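Local coordinates for protein VirX1 (Cyanophage Syn10, PDB 6QGM) that iodinates diverse substrates as a viral halogenase, probably with the help of a reduced flavin, as in other members of the tryptophan halogenase family, at residues 112-115 with 116-120; 123-126 with 127-131; 476-479 with 480-484; 491-494 with 495-499; 504-507 with 508-511. All coordinates share one frame; numbering follows the deposited sequence.

Contact 1 of 5, residues 112-115 with 116-120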
loop_
_atom_site.group_PDB
_atom_site.type_symbol
_atom_site.label_atom_id
_atom_site.label_comp_id
_atom_site.label_asym_id
_atom_site.label_seq_id
_atom_site.Cartn_x
_atom_site.Cartn_y
_atom_site.Cartn_z
ATOM N N ASN B 112 16.912 8.050 14.782
ATOM C CA ASN B 112 16.523 9.323 15.449
ATOM C C ASN B 112 17.600 9.776 16.453
ATOM O O ASN B 112 17.434 10.876 17.035
ATOM C CB ASN B 112 15.155 9.217 16.130
ATOM C CG ASN B 112 14.047 8.816 15.165
ATOM O OD1 ASN B 112 14.130 9.078 13.967
ATOM N ND2 ASN B 112 13.009 8.160 15.645
ATOM N N THR B 113 18.649 8.972 16.665
ATOM C CA THR B 113 19.742 9.268 17.631
ATOM C C THR B 113 20.403 10.595 17.239
ATOM O O THR B 113 20.509 11.484 18.115
ATOM C CB THR B 113 20.752 8.111 17.730
ATOM O OG1 THR B 113 20.093 6.927 18.186
ATOM C CG2 THR B 113 21.919 8.390 18.659
ATOM N N TRP B 114 20.821 10.748 15.981
ATOM C CA TRP B 114 21.562 11.969 15.560
ATOM C C TRP B 114 20.750 13.229 15.892
ATOM O O TRP B 114 21.332 14.186 16.435
ATOM C CB TRP B 114 21.963 11.947 14.083
ATOM C CG TRP B 114 22.641 13.236 13.751
ATOM C CD1 TRP B 114 23.928 13.594 14.024
ATOM C CD2 TRP B 114 22.000 14.406 13.233
ATOM N NE1 TRP B 114 24.150 14.885 13.650
ATOM C CE2 TRP B 114 22.981 15.414 13.168
ATOM C CE3 TRP B 114 20.701 14.691 12.806
ATOM C CZ2 TRP B 114 22.704 16.682 12.657
ATOM C CZ3 TRP B 114 20.421 15.946 12.326
ATOM C CH2 TRP B 114 21.416 16.920 12.241
ATOM N N GLY B 115 19.461 13.230 15.549
ATOM C CA GLY B 115 18.528 14.341 15.815
ATOM C C GLY B 115 18.470 14.712 17.291
ATOM O O GLY B 115 18.480 15.919 17.577
ATOM N N LYS B 116 18.399 13.732 18.207
ATOM C CA LYS B 116 18.382 14.005 19.666
ATOM C C LYS B 116 19.706 14.666 20.074
ATOM O O LYS B 116 19.649 15.655 20.835
ATOM C CB LYS B 116 18.087 12.737 20.466
ATOM C CG LYS B 116 16.676 12.201 20.269
ATOM C CD LYS B 116 16.297 11.036 21.154
ATOM C CE LYS B 116 16.276 11.367 22.631
ATOM N NZ LYS B 116 15.320 10.505 23.370
ATOM N N LEU B 117 20.840 14.171 19.555
ATOM C CA LEU B 117 22.185 14.767 19.785
ATOM C C LEU B 117 22.174 16.239 19.340
ATOM O O LEU B 117 22.663 17.098 20.111
ATOM C CB LEU B 117 23.259 13.976 19.026
ATOM C CG LEU B 117 23.632 12.623 19.627
ATOM C CD1 LEU B 117 24.607 11.867 18.739
ATOM C CD2 LEU B 117 24.234 12.813 20.999
ATOM N N ALA B 118 21.641 16.502 18.142
ATOM C CA ALA B 118 21.529 17.849 17.532
ATOM C C ALA B 118 20.728 18.786 18.453
ATOM O O ALA B 118 21.138 19.956 18.584
ATOM C CB ALA B 118 20.905 17.751 16.167
ATOM N N ASN B 119 19.659 18.296 19.095
ATOM C CA ASN B 119 18.791 19.104 19.998
ATOM C C ASN B 119 19.531 19.377 21.307
ATOM O O ASN B 119 19.531 20.533 21.760
ATOM C CB ASN B 119 17.438 18.432 20.251
ATOM C CG ASN B 119 16.437 18.670 19.135
ATOM O OD1 ASN B 119 16.497 19.690 18.440
ATOM N ND2 ASN B 119 15.506 17.736 18.961
ATOM N N LYS B 120 20.144 18.342 21.888
ATOM C CA LYS B 120 20.814 18.401 23.208
ATOM C C LYS B 120 22.121 19.188 23.107
ATOM O O LYS B 120 22.403 19.950 24.032
ATOM C CB LYS B 120 21.084 16.987 23.706
ATOM C CG LYS B 120 19.844 16.171 24.039
ATOM C CD LYS B 120 20.225 14.829 24.662
ATOM C CE LYS B 120 19.208 14.353 25.670
ATOM N NZ LYS B 120 17.994 13.912 24.962
#

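Contact 2 of 5, residues 123-126 with 127-131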
loop_
_atom_site.group_PDB
_atom_site.type_symbol
_atom_site.label_atom_id
_atom_site.label_comp_id
_atom_site.label_asym_id
_atom_site.label_seq_id
_atom_site.Cartn_x
_atom_site.Cartn_y
_atom_site.Cartn_z
ATOM N N GLU B 123 25.953 22.922 19.354
ATOM C CA GLU B 123 27.318 23.387 18.988
ATOM C C GLU B 123 28.162 22.202 18.514
ATOM O O GLU B 123 29.010 22.429 17.655
ATOM C CB GLU B 123 27.991 24.107 20.158
ATOM C CG GLU B 123 27.249 25.351 20.621
ATOM C CD GLU B 123 26.849 26.330 19.522
ATOM O OE1 GLU B 123 27.639 26.521 18.562
ATOM O OE2 GLU B 123 25.725 26.886 19.608
ATOM N N ASP B 124 27.906 20.987 19.000
ATOM C CA ASP B 124 28.704 19.778 18.656
ATOM C C ASP B 124 28.122 19.031 17.451
ATOM O O ASP B 124 28.858 18.204 16.873
ATOM C CB ASP B 124 28.808 18.831 19.851
ATOM C CG ASP B 124 29.567 19.432 21.014
ATOM O OD1 ASP B 124 30.500 20.229 20.751
ATOM O OD2 ASP B 124 29.224 19.088 22.165
ATOM N N PHE B 125 26.862 19.284 17.086
ATOM C CA PHE B 125 26.136 18.485 16.057
ATOM C C PHE B 125 25.380 19.393 15.089
ATOM O O PHE B 125 24.165 19.272 14.925
ATOM C CB PHE B 125 25.228 17.459 16.747
ATOM C CG PHE B 125 25.990 16.374 17.452
ATOM C CD1 PHE B 125 26.414 15.251 16.765
ATOM C CD2 PHE B 125 26.289 16.483 18.798
ATOM C CE1 PHE B 125 27.144 14.267 17.413
ATOM C CE2 PHE B 125 27.004 15.490 19.448
ATOM C CZ PHE B 125 27.432 14.385 18.753
ATOM N N PRO B 126 26.077 20.289 14.365
ATOM C CA PRO B 126 25.451 21.027 13.269
ATOM C C PRO B 126 25.022 20.076 12.158
ATOM O O PRO B 126 25.454 18.922 12.134
ATOM C CB PRO B 126 26.563 21.973 12.787
ATOM C CG PRO B 126 27.834 21.264 13.186
ATOM C CD PRO B 126 27.504 20.623 14.519
ATOM N N PRO B 127 24.165 20.534 11.212
ATOM C CA PRO B 127 23.646 19.668 10.141
ATOM C C PRO B 127 24.691 18.812 9.391
ATOM O O PRO B 127 24.367 17.687 9.025
ATOM C CB PRO B 127 22.982 20.677 9.192
ATOM C CG PRO B 127 22.547 21.822 10.091
ATOM C CD PRO B 127 23.618 21.902 11.159
ATOM N N GLU B 128 25.918 19.312 9.198
ATOM C CA GLU B 128 26.968 18.588 8.443
ATOM C C GLU B 128 27.429 17.344 9.210
ATOM O O GLU B 128 28.175 16.550 8.608
ATOM C CB GLU B 128 28.172 19.480 8.125
ATOM C CG GLU B 128 28.856 20.084 9.335
ATOM C CD GLU B 128 28.354 21.479 9.725
ATOM O OE1 GLU B 128 27.181 21.813 9.382
ATOM O OE2 GLU B 128 29.131 22.232 10.400
ATOM N N THR B 129 27.025 17.165 10.474
ATOM C CA THR B 129 27.489 16.042 11.333
ATOM C C THR B 129 26.625 14.791 11.131
ATOM O O THR B 129 27.122 13.692 11.520
ATOM C CB THR B 129 27.556 16.393 12.824
ATOM O OG1 THR B 129 26.240 16.709 13.286
ATOM C CG2 THR B 129 28.540 17.516 13.094
ATOM N N PHE B 130 25.409 14.905 10.577
ATOM C CA PHE B 130 24.538 13.724 10.333
ATOM C C PHE B 130 25.298 12.717 9.463
ATOM O O PHE B 130 25.356 11.509 9.836
ATOM C CB PHE B 130 23.199 14.067 9.682
ATOM C CG PHE B 130 22.419 12.836 9.288
ATOM C CD1 PHE B 130 21.770 12.074 10.245
ATOM C CD2 PHE B 130 22.388 12.404 7.963
ATOM C CE1 PHE B 130 21.082 10.928 9.880
ATOM C CE2 PHE B 130 21.682 11.269 7.597
ATOM C CZ PHE B 130 21.038 10.527 8.561
ATOM N N ALA B 131 25.867 13.180 8.339
ATOM C CA ALA B 131 26.543 12.300 7.358
ATOM C C ALA B 131 27.735 11.602 8.046
ATOM O O ALA B 131 27.881 10.376 7.899
ATOM C CB ALA B 131 26.964 13.108 6.156
#

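Contact 3 of 5, residues 476-479 with 480-484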
loop_
_atom_site.group_PDB
_atom_site.type_symbol
_atom_site.label_atom_id
_atom_site.label_comp_id
_atom_site.label_asym_id
_atom_site.label_seq_id
_atom_site.Cartn_x
_atom_site.Cartn_y
_atom_site.Cartn_z
ATOM N N TYR B 476 12.449 19.537 18.728
ATOM C CA TYR B 476 12.771 20.056 20.081
ATOM C C TYR B 476 12.853 18.901 21.092
ATOM O O TYR B 476 12.127 17.880 20.957
ATOM C CB TYR B 476 11.748 21.106 20.515
ATOM C CG TYR B 476 10.306 20.672 20.622
ATOM C CD1 TYR B 476 9.564 20.343 19.500
ATOM C CD2 TYR B 476 9.656 20.683 21.845
ATOM C CE1 TYR B 476 8.234 19.979 19.594
ATOM C CE2 TYR B 476 8.320 20.335 21.961
ATOM C CZ TYR B 476 7.611 19.965 20.832
ATOM O OH TYR B 476 6.314 19.577 20.964
ATOM N N ASP B 477 13.712 19.083 22.100
ATOM C CA ASP B 477 14.131 17.990 23.017
ATOM C C ASP B 477 12.991 17.629 23.983
ATOM O O ASP B 477 12.890 16.441 24.370
ATOM C CB ASP B 477 15.398 18.361 23.789
ATOM C CG ASP B 477 16.044 17.140 24.424
ATOM O OD1 ASP B 477 16.177 16.105 23.689
ATOM O OD2 ASP B 477 16.384 17.219 25.636
ATOM N N LYS B 478 12.177 18.617 24.366
ATOM C CA LYS B 478 11.062 18.438 25.324
ATOM C C LYS B 478 10.108 17.345 24.815
ATOM O O LYS B 478 9.443 16.676 25.644
ATOM C CB LYS B 478 10.362 19.779 25.547
ATOM C CG LYS B 478 9.230 19.744 26.554
ATOM C CD LYS B 478 9.646 19.176 27.908
ATOM C CE LYS B 478 8.493 19.041 28.878
ATOM N NZ LYS B 478 8.795 19.597 30.229
ATOM N N LEU B 479 10.069 17.171 23.492
ATOM C CA LEU B 479 9.213 16.187 22.779
ATOM C C LEU B 479 9.714 14.763 23.061
ATOM O O LEU B 479 8.895 13.890 23.393
ATOM C CB LEU B 479 9.278 16.501 21.285
ATOM C CG LEU B 479 8.408 15.640 20.377
ATOM C CD1 LEU B 479 7.007 15.483 20.943
ATOM C CD2 LEU B 479 8.387 16.264 18.992
ATOM N N SER B 480 11.028 14.565 22.898
ATOM C CA SER B 480 11.784 13.330 23.215
ATOM C C SER B 480 11.571 12.955 24.688
ATOM O O SER B 480 11.228 11.805 24.962
ATOM C CB SER B 480 13.247 13.532 22.903
ATOM O OG SER B 480 13.443 14.133 21.634
ATOM N N GLU B 481 11.799 13.908 25.593
ATOM C CA GLU B 481 11.645 13.789 27.068
ATOM C C GLU B 481 10.303 13.138 27.414
ATOM O O GLU B 481 10.259 12.232 28.258
ATOM C CB GLU B 481 11.707 15.188 27.686
ATOM C CG GLU B 481 13.017 15.498 28.362
ATOM C CD GLU B 481 13.128 16.942 28.815
ATOM O OE1 GLU B 481 12.494 17.297 29.850
ATOM O OE2 GLU B 481 13.838 17.711 28.114
ATOM N N VAL B 482 9.230 13.629 26.800
ATOM C CA VAL B 482 7.814 13.276 27.118
ATOM C C VAL B 482 7.533 11.836 26.670
ATOM O O VAL B 482 6.745 11.165 27.347
ATOM C CB VAL B 482 6.856 14.314 26.503
ATOM C CG1 VAL B 482 5.496 13.734 26.149
ATOM C CG2 VAL B 482 6.715 15.524 27.422
ATOM N N LEU B 483 8.174 11.361 25.605
ATOM C CA LEU B 483 8.006 9.970 25.089
ATOM C C LEU B 483 8.756 8.958 25.982
ATOM O O LEU B 483 8.283 7.814 26.076
ATOM C CB LEU B 483 8.449 9.928 23.622
ATOM C CG LEU B 483 7.607 10.789 22.680
ATOM C CD1 LEU B 483 8.360 11.083 21.382
ATOM C CD2 LEU B 483 6.247 10.149 22.411
ATOM N N LEU B 484 9.823 9.366 26.685
ATOM C CA LEU B 484 10.538 8.525 27.696
ATOM C C LEU B 484 9.691 8.354 28.958
ATOM O O LEU B 484 9.985 7.431 29.738
ATOM C CB LEU B 484 11.861 9.183 28.113
ATOM C CG LEU B 484 12.894 9.444 27.023
ATOM C CD1 LEU B 484 14.104 10.129 27.631
ATOM C CD2 LEU B 484 13.262 8.141 26.327
#

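Contact 4 of 5, residues 491-494 with 495-499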
loop_
_atom_site.group_PDB
_atom_site.type_symbol
_atom_site.label_atom_id
_atom_site.label_comp_id
_atom_site.label_asym_id
_atom_site.label_seq_id
_atom_site.Cartn_x
_atom_site.Cartn_y
_atom_site.Cartn_z
ATOM N N ASP B 491 17.507 9.797 29.370
ATOM C CA ASP B 491 18.379 10.119 28.214
ATOM C C ASP B 491 19.830 10.324 28.671
ATOM O O ASP B 491 20.652 10.625 27.807
ATOM C CB ASP B 491 17.873 11.387 27.524
ATOM C CG ASP B 491 16.996 11.127 26.312
ATOM O OD1 ASP B 491 16.966 9.957 25.848
ATOM O OD2 ASP B 491 16.336 12.095 25.851
ATOM N N TYR B 492 20.140 10.174 29.961
ATOM C CA TYR B 492 21.470 10.536 30.496
ATOM C C TYR B 492 22.566 9.880 29.641
ATOM O O TYR B 492 23.579 10.564 29.459
ATOM C CB TYR B 492 21.629 10.259 31.995
ATOM C CG TYR B 492 22.984 10.740 32.469
ATOM C CD1 TYR B 492 23.283 12.103 32.501
ATOM C CD2 TYR B 492 24.009 9.849 32.784
ATOM C CE1 TYR B 492 24.543 12.561 32.862
ATOM C CE2 TYR B 492 25.270 10.295 33.145
ATOM C CZ TYR B 492 25.537 11.653 33.189
ATOM O OH TYR B 492 26.777 12.083 33.561
ATOM N N TYR B 493 22.360 8.681 29.076
ATOM C CA TYR B 493 23.365 7.920 28.279
ATOM C C TYR B 493 23.779 8.658 26.990
ATOM O O TYR B 493 24.759 8.229 26.340
ATOM C CB TYR B 493 22.863 6.512 27.959
ATOM C CG TYR B 493 21.715 6.406 26.991
ATOM C CD1 TYR B 493 20.410 6.624 27.397
ATOM C CD2 TYR B 493 21.930 6.052 25.669
ATOM C CE1 TYR B 493 19.342 6.501 26.522
ATOM C CE2 TYR B 493 20.877 5.921 24.773
ATOM C CZ TYR B 493 19.578 6.135 25.204
ATOM O OH TYR B 493 18.537 6.002 24.337
ATOM N N TYR B 494 23.079 9.738 26.634
ATOM C CA TYR B 494 23.393 10.583 25.456
ATOM C C TYR B 494 24.698 11.345 25.718
ATOM O O TYR B 494 25.457 11.564 24.755
ATOM C CB TYR B 494 22.185 11.451 25.073
ATOM C CG TYR B 494 21.305 10.795 24.038
ATOM C CD1 TYR B 494 20.368 9.828 24.373
ATOM C CD2 TYR B 494 21.474 11.094 22.698
ATOM C CE1 TYR B 494 19.604 9.196 23.408
ATOM C CE2 TYR B 494 20.703 10.492 21.717
ATOM C CZ TYR B 494 19.769 9.529 22.071
ATOM O OH TYR B 494 19.013 8.927 21.100
ATOM N N GLU B 495 24.979 11.710 26.969
ATOM C CA GLU B 495 26.269 12.330 27.391
ATOM C C GLU B 495 27.420 11.428 26.943
ATOM O O GLU B 495 28.422 11.977 26.458
ATOM C CB GLU B 495 26.334 12.500 28.909
ATOM C CG GLU B 495 25.429 13.601 29.420
ATOM C CD GLU B 495 25.976 14.986 29.139
ATOM O OE1 GLU B 495 27.174 15.190 29.466
ATOM O OE2 GLU B 495 25.212 15.909 28.703
ATOM N N ASP B 496 27.265 10.105 27.076
ATOM C CA ASP B 496 28.296 9.097 26.710
ATOM C C ASP B 496 28.331 8.944 25.184
ATOM O O ASP B 496 29.441 8.848 24.638
ATOM C CB ASP B 496 28.062 7.743 27.375
ATOM C CG ASP B 496 28.447 7.648 28.834
ATOM O OD1 ASP B 496 29.150 8.552 29.367
ATOM O OD2 ASP B 496 28.049 6.652 29.421
ATOM N N ILE B 497 27.170 8.930 24.512
ATOM C CA ILE B 497 27.123 8.834 23.028
ATOM C C ILE B 497 27.880 10.038 22.478
ATOM O O ILE B 497 28.711 9.843 21.573
ATOM C CB ILE B 497 25.688 8.745 22.481
ATOM C CG1 ILE B 497 24.979 7.475 22.942
ATOM C CG2 ILE B 497 25.708 8.809 20.969
ATOM C CD1 ILE B 497 23.558 7.339 22.469
ATOM N N ARG B 498 27.613 11.225 23.024
ATOM C CA ARG B 498 28.251 12.510 22.618
ATOM C C ARG B 498 29.772 12.409 22.766
ATOM O O ARG B 498 30.465 12.503 21.746
ATOM C CB ARG B 498 27.696 13.649 23.471
ATOM C CG ARG B 498 28.411 14.972 23.282
ATOM C CD ARG B 498 27.856 16.010 24.230
ATOM N NE ARG B 498 28.651 17.220 24.172
ATOM C CZ ARG B 498 29.829 17.371 24.748
ATOM N NH1 ARG B 498 30.336 16.396 25.475
ATOM N NH2 ARG B 498 30.487 18.507 24.638
ATOM N N LYS B 499 30.257 12.229 23.997
ATOM C CA LYS B 499 31.706 12.167 24.339
ATOM C C LYS B 499 32.368 11.078 23.492
ATOM O O LYS B 499 33.387 11.375 22.878
ATOM C CB LYS B 499 31.879 11.918 25.850
ATOM C CG LYS B 499 33.277 11.615 26.380
ATOM C CD LYS B 499 33.292 10.550 27.483
ATOM C CE LYS B 499 34.658 10.373 28.094
ATOM N NZ LYS B 499 35.082 11.616 28.774
#

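Contact 5 of 5, residues 504-507 with 508-511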
loop_
_atom_site.group_PDB
_atom_site.type_symbol
_atom_site.label_atom_id
_atom_site.label_comp_id
_atom_site.label_asym_id
_atom_site.label_seq_id
_atom_site.Cartn_x
_atom_site.Cartn_y
_atom_site.Cartn_z
ATOM N N HIS B 504 35.582 9.562 18.722
ATOM C CA HIS B 504 35.702 8.694 17.521
ATOM C C HIS B 504 35.940 9.565 16.288
ATOM O O HIS B 504 36.759 9.166 15.460
ATOM C CB HIS B 504 34.499 7.753 17.368
ATOM C CG HIS B 504 34.386 7.115 16.020
ATOM N ND1 HIS B 504 34.946 5.922 15.690
ATOM C CD2 HIS B 504 33.689 7.493 14.936
ATOM C CE1 HIS B 504 34.643 5.623 14.439
ATOM N NE2 HIS B 504 33.900 6.571 13.952
ATOM N N TYR B 505 35.255 10.707 16.173
ATOM C CA TYR B 505 35.407 11.640 15.035
ATOM C C TYR B 505 36.863 12.147 15.036
ATOM O O TYR B 505 37.549 11.946 14.017
ATOM C CB TYR B 505 34.360 12.758 15.088
ATOM C CG TYR B 505 34.672 13.906 14.158
ATOM C CD1 TYR B 505 34.402 13.818 12.797
ATOM C CD2 TYR B 505 35.284 15.058 14.624
ATOM C CE1 TYR B 505 34.732 14.845 11.924
ATOM C CE2 TYR B 505 35.602 16.094 13.770
ATOM C CZ TYR B 505 35.347 15.977 12.415
ATOM O OH TYR B 505 35.667 17.005 11.579
ATOM N N GLU B 506 37.333 12.736 16.144
ATOM C CA GLU B 506 38.672 13.366 16.218
ATOM C C GLU B 506 39.733 12.349 15.796
ATOM O O GLU B 506 40.638 12.735 15.020
ATOM C CB GLU B 506 38.950 13.978 17.594
ATOM C CG GLU B 506 38.189 15.272 17.851
ATOM C CD GLU B 506 38.150 16.340 16.746
ATOM O OE1 GLU B 506 39.218 16.623 16.119
ATOM O OE2 GLU B 506 37.031 16.891 16.492
ATOM N N SER B 507 39.613 11.085 16.206
ATOM C CA SER B 507 40.613 10.030 15.894
ATOM C C SER B 507 40.410 9.508 14.465
ATOM O O SER B 507 41.396 9.055 13.856
ATOM C CB SER B 507 40.582 8.923 16.898
ATOM O OG SER B 507 39.316 8.316 16.908
ATOM N N MET B 508 39.186 9.578 13.937
ATOM C CA MET B 508 38.863 9.123 12.560
ATOM C C MET B 508 39.482 10.099 11.559
ATOM O O MET B 508 39.959 9.641 10.519
ATOM C CB MET B 508 37.343 9.049 12.342
ATOM C CG MET B 508 36.799 7.669 12.405
ATOM S SD MET B 508 37.294 6.764 10.954
ATOM C CE MET B 508 36.774 5.169 11.564
ATOM N N VAL B 509 39.460 11.398 11.861
ATOM C CA VAL B 509 40.047 12.467 10.999
ATOM C C VAL B 509 41.560 12.270 10.969
ATOM O O VAL B 509 42.134 12.348 9.861
ATOM C CB VAL B 509 39.646 13.885 11.450
ATOM C CG1 VAL B 509 38.146 14.058 11.356
ATOM C CG2 VAL B 509 40.095 14.259 12.846
ATOM N N GLU B 510 42.158 11.980 12.132
ATOM C CA GLU B 510 43.620 11.752 12.276
ATOM C C GLU B 510 44.032 10.548 11.415
ATOM O O GLU B 510 45.065 10.654 10.731
ATOM C CB GLU B 510 44.030 11.570 13.739
ATOM C CG GLU B 510 45.523 11.716 13.935
ATOM C CD GLU B 510 46.103 11.241 15.258
ATOM O OE1 GLU B 510 45.338 10.786 16.147
ATOM O OE2 GLU B 510 47.333 11.326 15.390
ATOM N N TYR B 511 43.265 9.455 11.435
ATOM C CA TYR B 511 43.589 8.212 10.678
ATOM C C TYR B 511 43.463 8.493 9.176
ATOM O O TYR B 511 44.347 8.080 8.393
ATOM C CB TYR B 511 42.700 7.016 11.051
ATOM C CG TYR B 511 42.872 5.867 10.091
ATOM C CD1 TYR B 511 44.075 5.183 10.023
ATOM C CD2 TYR B 511 41.880 5.525 9.185
ATOM C CE1 TYR B 511 44.273 4.155 9.118
ATOM C CE2 TYR B 511 42.068 4.504 8.268
ATOM C CZ TYR B 511 43.273 3.832 8.221
ATOM O OH TYR B 511 43.467 2.849 7.299
#

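Contact 1 of 5, residues 112-115 with 116-120
K116 leans back along the helix against T113 and N112, three and four residues earlier. Its CB sits 3.6 Å from T113 O, and its CG lies 3.6 Å from N112 O. With CG beside the backbone N and opposite the carbonyl carbon (chi1 -67°), the chain starts toward the N-terminal end of the helix. CD continues to the hydroxyl of Y494, and a bend at chi3 (64°) brings NZ into a salt bridge with D491. Lysine suits the place because its methylenes can lie along a packed helix while the ammonium group reaches an acid beyond it.

On another side of the turn W114 spreads its six-membered ring beside A118. The methyl CB stands over one ring face, 4.1 Å from the centroid and 13° off the normal, shifted toward the rim; W114 CH2 is the nearest ring atom, at 4.0 Å from A118 CB. A small alanine leaves room for the indole, whose rings also meet F130 edge-to-face.

Main-chain bonds hold these groups in step: L117 N donates to T113 O (3.1 Å) and A118 N to W114 O (2.9 Å). Such i to i+4 bonding, with side-chain packing one turn apart, is the hallmark of an alpha-helix, here helix 113-120, buried among its neighbours.

Contact 2 of 5, residues 123-126 with 127-131
The F125 ring turns an edge toward T129, whose hydroxyl lies near the ring plane, with OG1 3.8 Å from F125 CD1; the ring of W501 also meets the F125 ring, the planes about 40° apart. The other flat group, the carboxylate of E128, folds back beside CB and CG of P126, brought there by a bend at chi2 (-93°), and the two side chains meet at a slant.

T129 makes the polar link. Its backbone N donates to P126 O at 2.9 Å, and its OG1 gives a second bond to the same oxygen at 2.6 Å, so one carbonyl is gripped twice. OG1 stands between backbone N and carbonyl carbon (chi1 63°), which aims the hydroxyl backward along the chain. Having spent its proton on P126, OG1 can accept from the indole N-H of W114. The methyl CG2 meanwhile packs on P126 CD at 3.6 Å.

P127 suits the second position of the turn, where its ring restricts phi to the range that a type I turn needs. The four residues P126 to T129 form a type I beta turn that leads the chain into helix 129-134.

Contact 3 of 5, residues 476-479 with 480-484
From D477 and K478 the backbone carbonyls point forward to the amides of E481 and V482: E481 N to D477 O is 3.0 Å and nearly straight (172°), whereas V482 N approaches K478 O from above the carbonyl plane at 3.3 Å. The L483 N to L479 O bond that follows is weak.

The carboxylates of D477 and E481 approach within 3.6 Å (OD2 to OE2), their planes 61° apart. Two like charges would ordinarily disfavour this, but K120 makes a salt bridge with D477 OD1 and probably eases the cost. D477 also opens helix 477-484, and an acid at the N-terminal end would probably be favoured by the helix dipole. That first turn touches both helix 113-120 and the second subunit.

K478 has CG opposite the backbone N (chi1 -178°), then bends at chi2, and its CD passes 3.9 Å from E481 OE1. The ammonium NZ stays 4.4 Å from E481 OE1, beyond a salt bridge, and pairs instead with D61 of the second subunit. The small S480 side chain stays close to the helix, beside K116 of helix 113-120, with its OG hydrogen-bonded to Q474. L479 and V482 pack on K55 of the second subunit.

Contact 4 of 5, residues 491-494 with 495-499
I497 and Y494 make a CH-pi contact: the methyl CD1 stands 4.2 Å from the centroid of the Y494 ring and only 4° off its normal, almost over the centre of one face. The same methyl is 3.8 Å from Y493 CE2, so one isoleucine tip serves two tyrosines. It gets there because CG1 lies beside the backbone N (chi1 -64°) and CD1 extends straight on from it, pointing the same way as the Y493 side chain. A branched aliphatic residue suits this spot, being slim at its end yet broad at CB.

Y492 and E495 pack obliquely, E495 CG meeting Y492 CE1 at 3.7 Å. Ring and carboxylate planes are only 14° apart, so the acid lies nearly parallel to the ring, and its OE2 is hydrogen-bonded to the hydroxyl of Y121.

Backbone hydrogen bonds fix these positions. E495 N donates to Y492 O at 3.1 Å, I497 N to Y493 O at 3.1 Å, and R498 N to Y494 O at 2.8 Å; the D496 N to Y493 O bond is weak.

The polar ends reach other parts of the fold. Y493 OH bonds S106 and Y494 OH bonds D109; tyrosine suits these places because its ring packs while its hydroxyl bonds a polar partner. R498 forms a salt bridge with D124 and lies against Y121 in a cation-pi contact. A type I beta turn, D491 to Y494, closed by Y494 N to D491 O, runs directly into the first turn of helix 494-512.

Contact 5 of 5, residues 504-507 with 508-511
M508 lies along the ring of H504, pointing the same way, and puts its CG over one imidazole face, 3.8 Å from the centroid and 26° off the normal. This is a CH-pi contact in which the methylene sits toward the rim, with NE2 of H504 as near as 3.5 Å to M508 CG. Farther along, the methyl CE reaches 3.6 Å from H504 CE1, while SD stands obliquely, 5.0 Å from the centroid. The bend at chi2 (-72°) lets the flexible thioether follow the ring rather than leave it. Methionine suits this buried site for that pliancy, and it also touches Y139 and P155.

A second CH-pi contact repeats the theme one residue on. V509 CG1 is over the Y505 face, 3.8 Å from the centroid and shifted toward the rim, with Y505 CE1 its closest ring atom at 3.5 Å. V509 holds CG1 opposite the carbonyl carbon (chi1 -62°), which turns that methyl back toward the ring. At the edge of the same ring, and in its plane, lies the E506 carboxylate oxygen OE2, where the ring hydrogens are slightly positive.

The main chain supplies the hydrogen bonds across the contact: M508 N to H504 O at 2.9 Å, V509 N to Y505 O at 2.9 Å and Y511 N to S507 O.

Aromatic faces that receive aliphatic C-H groups suggest cohesion largely by dispersion and weak C-H polarisation, with V509 and M508 also joining this helix to helix 137-143.

The five contacts run in series along the chain, 112-120 first and 504-511 last. Contact 1, on helix 113-120, is central to the group: contacts 2, 3 and 4 all touch it, with centres about 9, 11 and 10 Å away. Contact 2 leads into helix 129-134, contact 3 takes in helix 477-484, and contacts 4 and 5 share helix 494-512 with centres about 19 Å apart. Contact 5 touches none of the others, and it lies about 31 Å from contact 3, centre to centre. Salt bridges from contact 1 to contacts 3 and 4, and from contact 2 to contact 4, thus tie chain regions distant in sequence into one cluster of helices and turns, 25 to 37 Å from the chain centre.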